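Local coordinates for protein imelysin (Bacteroides ovatus ATCC 8483, PDB 3OYV) that is an imelysin-like, probably outer-membrane protein, a putative peptidase of a family implicated in bacterial iron uptake, at residues A[251-255]-A[270-275]; A[263-269]-A[357-361]; A[278-282]-A[299-303]. All coordinates share one frame; numbering follows the deposited sequence. Where two conformers were deposited one is given.

Contact 1 of 3, residues A[251-255]-A[270-275]; sequences ALYNA and TACDAW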
loop_
_atom_site.group_PDB
_atom_site.type_symbol
_atom_site.label_atom_id
_atom_site.label_comp_id
_atom_site.label_asym_id
_atom_site.label_seq_id
_atom_site.Cartn_x
_atom_site.Cartn_y
_atom_site.Cartn_z
ATOM N N ALA A 251 -1.965 4.317 16.092
ATOM C CA ALA A 251 -0.825 5.117 16.558
ATOM C C ALA A 251 -0.691 6.436 15.799
ATOM O O ALA A 251 -0.422 7.484 16.394
ATOM C CB ALA A 251 0.515 4.331 16.510
ATOM N N LEU A 252 -0.891 6.364 14.488
ATOM C CA LEU A 252 -0.860 7.532 13.643
ATOM C C LEU A 252 -1.920 8.559 14.048
ATOM O O LEU A 252 -1.673 9.762 14.088
ATOM C CB LEU A 252 -0.980 7.105 12.173
ATOM C CG LEU A 252 -0.983 8.201 11.110
ATOM C CD1 LEU A 252 0.237 9.086 11.154
ATOM C CD2 LEU A 252 -1.152 7.526 9.738
ATOM N N TYR A 253 -3.125 8.084 14.336
ATOM C CA TYR A 253 -4.219 8.952 14.794
ATOM C C TYR A 253 -3.765 9.690 16.077
ATOM O O TYR A 253 -3.929 10.894 16.180
ATOM C CB TYR A 253 -5.483 8.151 15.010
ATOM C CG TYR A 253 -6.631 8.987 15.493
ATOM C CD1 TYR A 253 -7.307 9.852 14.643
ATOM C CD2 TYR A 253 -6.975 8.982 16.826
ATOM C CE1 TYR A 253 -8.378 10.630 15.107
ATOM C CE2 TYR A 253 -8.030 9.739 17.294
ATOM C CZ TYR A 253 -8.730 10.568 16.426
ATOM O OH TYR A 253 -9.756 11.331 16.905
ATOM N N ASN A 254 -3.193 8.974 17.048
ATOM C CA ASN A 254 -2.761 9.618 18.275
ATOM C C ASN A 254 -1.687 10.667 18.021
ATOM O O ASN A 254 -1.718 11.746 18.590
ATOM C CB ASN A 254 -2.231 8.585 19.306
ATOM C CG ASN A 254 -3.253 7.648 19.786
ATOM O OD1 ASN A 254 -3.196 6.444 19.486
ATOM N ND2 ASN A 254 -4.204 8.167 20.539
ATOM N N ALA A 255 -0.746 10.346 17.130
ATOM C CA ALA A 255 0.312 11.270 16.805
ATOM C C ALA A 255 -0.238 12.553 16.167
ATOM O O ALA A 255 0.272 13.671 16.424
ATOM C CB ALA A 255 1.373 10.635 15.911
ATOM N N THR A 270 7.344 13.709 14.719
ATOM C CA THR A 270 6.734 12.551 15.350
ATOM C C THR A 270 5.576 11.975 14.523
ATOM O O THR A 270 5.454 10.763 14.386
ATOM C CB THR A 270 6.300 12.936 16.779
ATOM O OG1 THR A 270 7.480 13.307 17.513
ATOM C CG2 THR A 270 5.589 11.771 17.483
ATOM N N ALA A 271 4.719 12.844 13.987
ATOM C CA ALA A 271 3.622 12.408 13.141
ATOM C C ALA A 271 4.147 11.826 11.816
ATOM O O ALA A 271 3.639 10.798 11.370
ATOM C CB ALA A 271 2.622 13.525 12.891
ATOM N N CYS A 272 5.205 12.405 11.265
ATOM C CA CYS A 272 5.821 11.830 10.078
ATOM C C CYS A 272 6.388 10.442 10.375
ATOM O O CYS A 272 6.246 9.505 9.573
ATOM C CB CYS A 272 6.935 12.743 9.589
ATOM S SG CYS A 272 6.370 14.311 8.850
ATOM N N ASP A 273 7.071 10.295 11.516
ATOM C CA ASP A 273 7.542 8.959 11.900
ATOM C C ASP A 273 6.384 7.955 11.928
ATOM O O ASP A 273 6.524 6.844 11.462
ATOM C CB ASP A 273 8.182 8.967 13.314
ATOM C CG ASP A 273 9.479 9.767 13.420
ATOM O OD1 ASP A 273 10.125 10.025 12.407
ATOM O OD2 ASP A 273 9.865 10.103 14.570
ATOM N N ALA A 274 5.267 8.370 12.519
ATOM C CA ALA A 274 4.110 7.522 12.589
ATOM C C ALA A 274 3.528 7.203 11.218
ATOM O O ALA A 274 3.018 6.094 11.012
ATOM C CB ALA A 274 3.036 8.132 13.524
ATOM N N TRP A 275 3.616 8.155 10.295
ATOM C CA TRP A 275 3.134 7.935 8.921
ATOM C C TRP A 275 3.973 6.847 8.241
ATOM O O TRP A 275 3.421 5.898 7.675
ATOM C CB TRP A 275 3.132 9.266 8.148
ATOM C CG TRP A 275 2.516 9.153 6.787
ATOM C CD1 TRP A 275 1.195 9.277 6.485
ATOM C CD2 TRP A 275 3.179 8.821 5.539
ATOM N NE1 TRP A 275 0.996 9.097 5.129
ATOM C CE2 TRP A 275 2.197 8.798 4.539
ATOM C CE3 TRP A 275 4.518 8.633 5.169
ATOM C CZ2 TRP A 275 2.501 8.561 3.198
ATOM C CZ3 TRP A 275 4.797 8.352 3.850
ATOM C CH2 TRP A 275 3.814 8.335 2.887
#
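Leu252 meets the one flat group of this contact, the indole of Trp275, by sending CD2 toward the ring at a slant, while its other methyl, CD1, lies 4.2 Å from CB of Trp275. The indole also has partners elsewhere in the chain: NE1 donates to the carbonyl O of Phe344, and the ring meets that of His120 at a steep angle. With chi1 at 179°, CG of Leu252 is directed opposite the backbone N, which carries the isobutyl end across to the neighbouring helix although the base of the side chain does not face it. CD1 thereby settles on the backbone of the turn, 3.6 Å from Trp275 N and 3.8 Å from Ala271 O, two atoms already joined to each other by a helical hydrogen bond. The same methyl touches CB of Ala274 at 3.8 Å.

The two segments belong to helices 223-261 and 265-283, which follow one another through a short connection and form an antiparallel helical hairpin, with local axes 8.7 Å apart and N-to-C directions at 166°. Alanines at the interface are consistent with this close spacing. CB of Ala255 points at the partner helix and rests 3.8 Å from CB of Ala274, which points back at it; it also reaches CA of Ala271 at 4.0 Å. Contacts across the pair are apolar, made by methyl groups against methyls and backbone. Helix 343-351 packs beside the pair, with Leu347 on Leu252 and Leu351 on Ala271, whereas Thr270 lies at the exposed margin and turns its OG1 back to Ser266 O.

Contact 2 of 3, residues A[263-269]-A[357-361]; sequences PSNSAFE and PRKVQ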
loop_
_atom_site.group_PDB
_atom_site.type_symbol
_atom_site.label_atom_id
_atom_site.label_comp_id
_atom_site.label_asym_id
_atom_site.label_seq_id
_atom_site.Cartn_x
_atom_site.Cartn_y
_atom_site.Cartn_z
ATOM N N PRO A 263 1.220 21.948 18.620
ATOM C CA PRO A 263 1.974 21.969 17.383
ATOM C C PRO A 263 3.396 22.485 17.551
ATOM O O PRO A 263 3.621 23.449 18.288
ATOM C CB PRO A 263 1.138 22.857 16.470
ATOM C CG PRO A 263 0.208 23.571 17.330
ATOM C CD PRO A 263 0.052 22.840 18.583
ATOM N N SER A 264 4.345 21.824 16.903
ATOM C CA SER A 264 5.771 22.169 16.919
ATOM C C SER A 264 6.483 21.399 15.825
ATOM O O SER A 264 5.912 20.441 15.264
ATOM C CB SER A 264 6.416 21.805 18.256
ATOM O OG SER A 264 6.434 20.382 18.429
ATOM N N ASN A 265 7.726 21.779 15.542
ATOM C CA ASN A 265 8.545 21.027 14.601
ATOM C C ASN A 265 8.696 19.583 15.046
ATOM O O ASN A 265 8.611 18.666 14.242
ATOM C CB ASN A 265 9.910 21.682 14.402
ATOM C CG ASN A 265 9.787 23.013 13.690
ATOM O OD1 ASN A 265 8.693 23.389 13.246
ATOM N ND2 ASN A 265 10.887 23.740 13.604
ATOM N N SER A 266 8.894 19.389 16.334
ATOM C CA SER A 266 9.071 18.047 16.878
ATOM C C SER A 266 7.808 17.220 16.702
ATOM O O SER A 266 7.873 16.034 16.403
ATOM C CB SER A 266 9.434 18.119 18.356
ATOM O OG SER A 266 10.704 18.709 18.523
ATOM N N ALA A 267 6.651 17.836 16.911
ATOM C CA ALA A 267 5.375 17.151 16.732
ATOM C C ALA A 267 5.125 16.733 15.280
ATOM O O ALA A 267 4.591 15.645 15.030
ATOM C CB ALA A 267 4.218 17.966 17.252
ATOM N N PHE A 268 5.514 17.582 14.344
ATOM C CA PHE A 268 5.448 17.214 12.926
ATOM C C PHE A 268 6.333 15.999 12.664
ATOM O O PHE A 268 5.949 15.073 11.980
ATOM C CB PHE A 268 5.812 18.401 12.031
ATOM C CG PHE A 268 4.615 19.203 11.545
ATOM C CD1 PHE A 268 3.761 18.705 10.583
ATOM C CD2 PHE A 268 4.379 20.474 12.034
ATOM C CE1 PHE A 268 2.677 19.438 10.136
ATOM C CE2 PHE A 268 3.302 21.219 11.587
ATOM C CZ PHE A 268 2.442 20.694 10.631
ATOM N N GLU A 269 7.577 16.065 13.149
ATOM C CA GLU A 269 8.510 14.938 12.981
ATOM C C GLU A 269 7.934 13.632 13.539
ATOM O O GLU A 269 8.034 12.587 12.916
ATOM C CB GLU A 269 9.862 15.222 13.643
ATOM C CG GLU A 269 10.649 16.315 12.898
ATOM C CD GLU A 269 11.807 16.940 13.680
ATOM O OE1 GLU A 269 12.124 16.470 14.792
ATOM O OE2 GLU A 269 12.398 17.927 13.162
ATOM N N PRO A 357 9.814 16.646 6.997
ATOM C CA PRO A 357 8.665 17.060 7.783
ATOM C C PRO A 357 8.433 18.553 7.647
ATOM O O PRO A 357 9.402 19.339 7.590
ATOM C CB PRO A 357 9.076 16.712 9.224
ATOM C CG PRO A 357 9.971 15.530 9.066
ATOM C CD PRO A 357 10.754 15.844 7.795
ATOM N N ARG A 358 7.162 18.955 7.630
ATOM C CA ARG A 358 6.851 20.374 7.666
ATOM C C ARG A 358 7.290 21.001 8.982
ATOM O O ARG A 358 7.406 20.326 10.013
ATOM C CB ARG A 358 5.379 20.599 7.459
ATOM C CG ARG A 358 4.966 20.307 6.051
ATOM C CD ARG A 358 3.481 20.479 5.910
ATOM N NE ARG A 358 2.911 20.253 4.574
ATOM C CZ ARG A 358 2.798 21.176 3.617
ATOM N NH1 ARG A 358 3.392 22.372 3.717
ATOM N NH2 ARG A 358 2.124 20.884 2.520
ATOM N N LYS A 359 7.481 22.312 8.922
ATOM C CA LYS A 359 7.854 23.109 10.082
ATOM C C LYS A 359 6.799 24.170 10.330
ATOM O O LYS A 359 6.076 24.602 9.420
ATOM C CB LYS A 359 9.219 23.787 9.870
ATOM C CG LYS A 359 10.353 22.815 9.666
ATOM C CD LYS A 359 11.632 23.557 9.461
ATOM C CE LYS A 359 12.799 22.605 9.287
ATOM N NZ LYS A 359 14.094 23.343 9.152
ATOM N N VAL A 360 6.721 24.581 11.586
ATOM C CA VAL A 360 5.893 25.707 11.961
ATOM C C VAL A 360 6.674 27.006 11.635
ATOM O O VAL A 360 7.899 27.009 11.435
ATOM C CB VAL A 360 5.453 25.612 13.446
ATOM C CG1 VAL A 360 4.775 24.227 13.743
ATOM C CG2 VAL A 360 6.623 25.865 14.374
ATOM N N GLN A 361 5.945 28.098 11.566
ATOM C CA GLN A 361 6.513 29.382 11.142
ATOM C C GLN A 361 7.474 29.923 12.200
ATOM O O GLN A 361 7.393 29.611 13.393
ATOM C CB GLN A 361 5.379 30.400 10.940
ATOM C CG GLN A 361 5.327 31.081 9.593
ATOM C CD GLN A 361 4.256 32.163 9.580
ATOM O OE1 GLN A 361 3.964 32.775 10.617
ATOM N NE2 GLN A 361 3.658 32.396 8.415
ATOM O OXT GLN A 361 8.362 30.727 11.891
HETATM O O HOH W 1 9.379 19.457 11.658
HETATM O O HOH W 2 10.435 26.496 12.456
#
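Asn265 reaches Val360 because its CG lies anti to the carbonyl carbon (chi1 -68°) and OD1 nearly eclipses CA (chi2 -6°), which directs this oxygen at the C-terminal tail. Val360 N donates to Asn265 OD1 over 2.8 Å, nearly in line with the carbonyl bond. The ring of Phe268 is placed less conventionally: chi1 of -94° departs from the staggered value and turns the phenyl toward Arg358. CB of Arg358 lies over one ring face, 4.1 Å from the centroid of Phe268, in a CH-pi contact, while Arg358 O comes within 3.2 Å of Phe268 CB. Val360 CG1 comes to the ring edge near its plane, 4.0 Å from Phe268 CE2. Tyr16 adds an edge-to-face partner.

The motif beneath this is a helix start. Ser264 is the N-cap of helix 265-283, and its OG accepts from Ala267 N at 3.0 Å. The extended C-terminal tail, leaving the small two-stranded hairpin of 352-353 and 356-357, runs beside this first turn. Two waters join the tail to the helix. One donates to both Asn265 O and Arg358 O; the other accepts from Asn265 ND2 and donates to Val360 O, so both ends of the Asn265 amide are engaged and its rotation is fixed. Val360 CG1 also packs against the backbone of Ser264, at 3.9 Å from its C atom. Farther back, Glu269 CG touches Pro357 CG at 4.0 Å. The guanidinium of Arg358 leads away from this interface to the carbonyl oxygens of Ile14 and Phe349, tying the tail to the N-terminal stretch and to helix 343-351.

Contact 3 of 3, residues A[278-282]-A[299-303]; sequences AREPW and DPNMD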
loop_
_atom_site.group_PDB
_atom_site.type_symbol
_atom_site.label_atom_id
_atom_site.label_comp_id
_atom_site.label_asym_id
_atom_site.label_seq_id
_atom_site.Cartn_x
_atom_site.Cartn_y
_atom_site.Cartn_z
ATOM N N ALA A 278 3.142 3.431 9.788
ATOM C CA ALA A 278 1.840 2.916 9.353
ATOM C C ALA A 278 1.863 2.509 7.858
ATOM O O ALA A 278 1.206 1.566 7.456
ATOM C CB ALA A 278 0.697 3.941 9.641
ATOM N N ARG A 279 2.641 3.227 7.064
ATOM C CA ARG A 279 2.755 2.918 5.642
ATOM C C ARG A 279 3.348 1.551 5.379
ATOM O O ARG A 279 3.021 0.938 4.376
ATOM C CB ARG A 279 3.567 3.984 4.929
ATOM C CG ARG A 279 2.778 5.268 4.647
ATOM C CD ARG A 279 1.664 5.053 3.643
ATOM N NE ARG A 279 2.167 4.645 2.340
ATOM C CZ ARG A 279 1.435 4.559 1.243
ATOM N NH1 ARG A 279 0.133 4.768 1.284
ATOM N NH2 ARG A 279 2.002 4.255 0.084
ATOM N N GLU A 280 4.224 1.078 6.259
ATOM C CA GLU A 280 4.914 -0.175 5.967
ATOM C C GLU A 280 3.978 -1.377 5.807
ATOM O O GLU A 280 4.053 -2.041 4.771
ATOM C CB GLU A 280 5.999 -0.454 6.986
ATOM C CG GLU A 280 6.888 -1.613 6.536
ATOM C CD GLU A 280 8.067 -1.830 7.439
ATOM O OE1 GLU A 280 8.120 -1.189 8.508
ATOM O OE2 GLU A 280 8.934 -2.645 7.065
ATOM N N PRO A 281 3.079 -1.658 6.783
ATOM C CA PRO A 281 2.182 -2.776 6.553
ATOM C C PRO A 281 1.227 -2.508 5.384
ATOM O O PRO A 281 0.874 -3.454 4.651
ATOM C CB PRO A 281 1.446 -2.930 7.883
ATOM C CG PRO A 281 1.587 -1.596 8.533
ATOM C CD PRO A 281 2.924 -1.127 8.153
ATOM N N TRP A 282 0.824 -1.257 5.169
ATOM C CA TRP A 282 -0.009 -0.952 4.004
ATOM C C TRP A 282 0.701 -1.329 2.698
ATOM O O TRP A 282 0.193 -2.071 1.864
ATOM C CB TRP A 282 -0.393 0.534 3.931
ATOM C CG TRP A 282 -1.130 0.788 2.655
ATOM C CD1 TRP A 282 -0.629 1.369 1.535
ATOM C CD2 TRP A 282 -2.473 0.384 2.347
ATOM N NE1 TRP A 282 -1.575 1.357 0.546
ATOM C CE2 TRP A 282 -2.712 0.742 1.003
ATOM C CE3 TRP A 282 -3.472 -0.286 3.041
ATOM C CZ2 TRP A 282 -3.932 0.504 0.379
ATOM C CZ3 TRP A 282 -4.690 -0.498 2.422
ATOM C CH2 TRP A 282 -4.899 -0.130 1.099
ATOM N N ASP A 299 -9.991 0.621 -0.923
ATOM C CA ASP A 299 -8.624 0.957 -1.331
ATOM C C ASP A 299 -8.529 2.445 -1.719
ATOM O O ASP A 299 -7.710 3.171 -1.161
ATOM C CB ASP A 299 -8.193 0.016 -2.461
ATOM C CG ASP A 299 -6.814 0.276 -2.987
ATOM O OD1 ASP A 299 -5.937 0.861 -2.354
ATOM O OD2 ASP A 299 -6.527 -0.248 -4.083
ATOM N N PRO A 300 -9.395 2.932 -2.618
ATOM C CA PRO A 300 -9.297 4.357 -2.912
ATOM C C PRO A 300 -9.664 5.299 -1.749
ATOM O O PRO A 300 -9.229 6.461 -1.732
ATOM C CB PRO A 300 -10.225 4.546 -4.135
ATOM C CG PRO A 300 -11.067 3.364 -4.180
ATOM C CD PRO A 300 -10.262 2.233 -3.586
ATOM N N ASN A 301 -10.415 4.790 -0.787
ATOM C CA ASN A 301 -10.663 5.572 0.439
ATOM C C ASN A 301 -9.445 5.663 1.353
ATOM O O ASN A 301 -9.350 6.588 2.152
ATOM C CB ASN A 301 -11.856 4.986 1.194
ATOM C CG ASN A 301 -13.163 5.548 0.735
ATOM O OD1 ASN A 301 -13.199 6.452 -0.074
ATOM N ND2 ASN A 301 -14.269 5.011 1.267
HETATM N N MSE A 302 -8.545 4.707 1.219
HETATM C CA MSE A 302 -7.339 4.657 2.045
HETATM C C MSE A 302 -6.083 5.193 1.373
HETATM O O MSE A 302 -5.128 5.582 2.055
HETATM C CB MSE A 302 -7.115 3.232 2.487
HETATM C CG MSE A 302 -8.235 2.773 3.399
HETATM SE SE MSE A 302 -7.935 0.958 4.098
HETATM C CE MSE A 302 -6.497 1.239 5.293
ATOM N N ASP A 303 -6.056 5.183 0.037
ATOM C CA ASP A 303 -4.780 5.330 -0.658
ATOM C C ASP A 303 -4.872 5.878 -2.071
ATOM O O ASP A 303 -4.121 5.461 -2.938
ATOM C CB ASP A 303 -4.073 3.963 -0.701
ATOM C CG ASP A 303 -2.583 4.064 -1.008
ATOM O OD1 ASP A 303 -1.908 4.996 -0.505
ATOM O OD2 ASP A 303 -2.095 3.170 -1.741
#
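Asp303 takes two donors from helix 265-283, one on each carboxylate oxygen. Arg279 NH1 forms a salt bridge to Asp303 OD1 at 2.7 Å; the oxygen lies in the guanidinium plane, yet the donor meets it from above the carboxylate, 45° out of that plane. Trp282 NE1 makes a weak hydrogen bond to Asp303 OD2 at 3.0 Å, with the indole and carboxylate planes 72° apart. Arg279 can reach across because its chain folds at chi2 and chi3, which also lays its guanidinium against Trp282, whose CD1 sits 3.5 Å above the guanidinium plane. Glu283 forms a second salt bridge with Arg279 NE.

Beyond these bonds, the indole spans the distance between local helix axes 13.4 Å apart. Asp299 OD1 approaches its six-membered ring at the edge, 3.4 Å from Trp282 CZ2. In one of its two modelled conformers, Met302, a selenomethionine with selenium in place of sulfur, approaches obliquely, with CE 3.8 Å from Trp282 CZ3 and SE 4.9 Å from the ring centroid, a Met-aromatic contact. Phe344 meets the indole as well, and Leu245 of helix 223-261 touches both Trp282 and Met302.

An unidentified ligand hydrogen-bonds to Arg279 NH2, and a glycerol to Asp299 OD1 and Asp303 OD2; both probably came from the crystallisation liquor. Arg279 and Asp303 also touch His345, which lies in a sequence matching the GxHxxE motif of imelysin-like proteins. The two-point grip on the Asp303 carboxylate, beside these bound molecules, is consistent with a polar pocket near the middle of the chain whose natural occupant is not established.

How the contacts relate
Helix 265-283 supplies one side of all three contacts, and the chemistry changes along it. Contact 2, centred about 25 Å from the chain centre, combines amide and water bonds with packing round a phenyl ring to fix the C-terminal tail. Contact 1, partly buried and about 17 Å from that centre, is apolar and joins the helix to its hairpin partner. Contact 3 is the buried one, about 5 Å from the centre, and sets charge pairing beside aromatic packing. Contact 1 touches both others, through Cys272 SG on Pro357 CB and Leu252 CD2 on Ala278 CB, whereas contacts 2 and 3 stay about 11 Å apart at their nearest atoms.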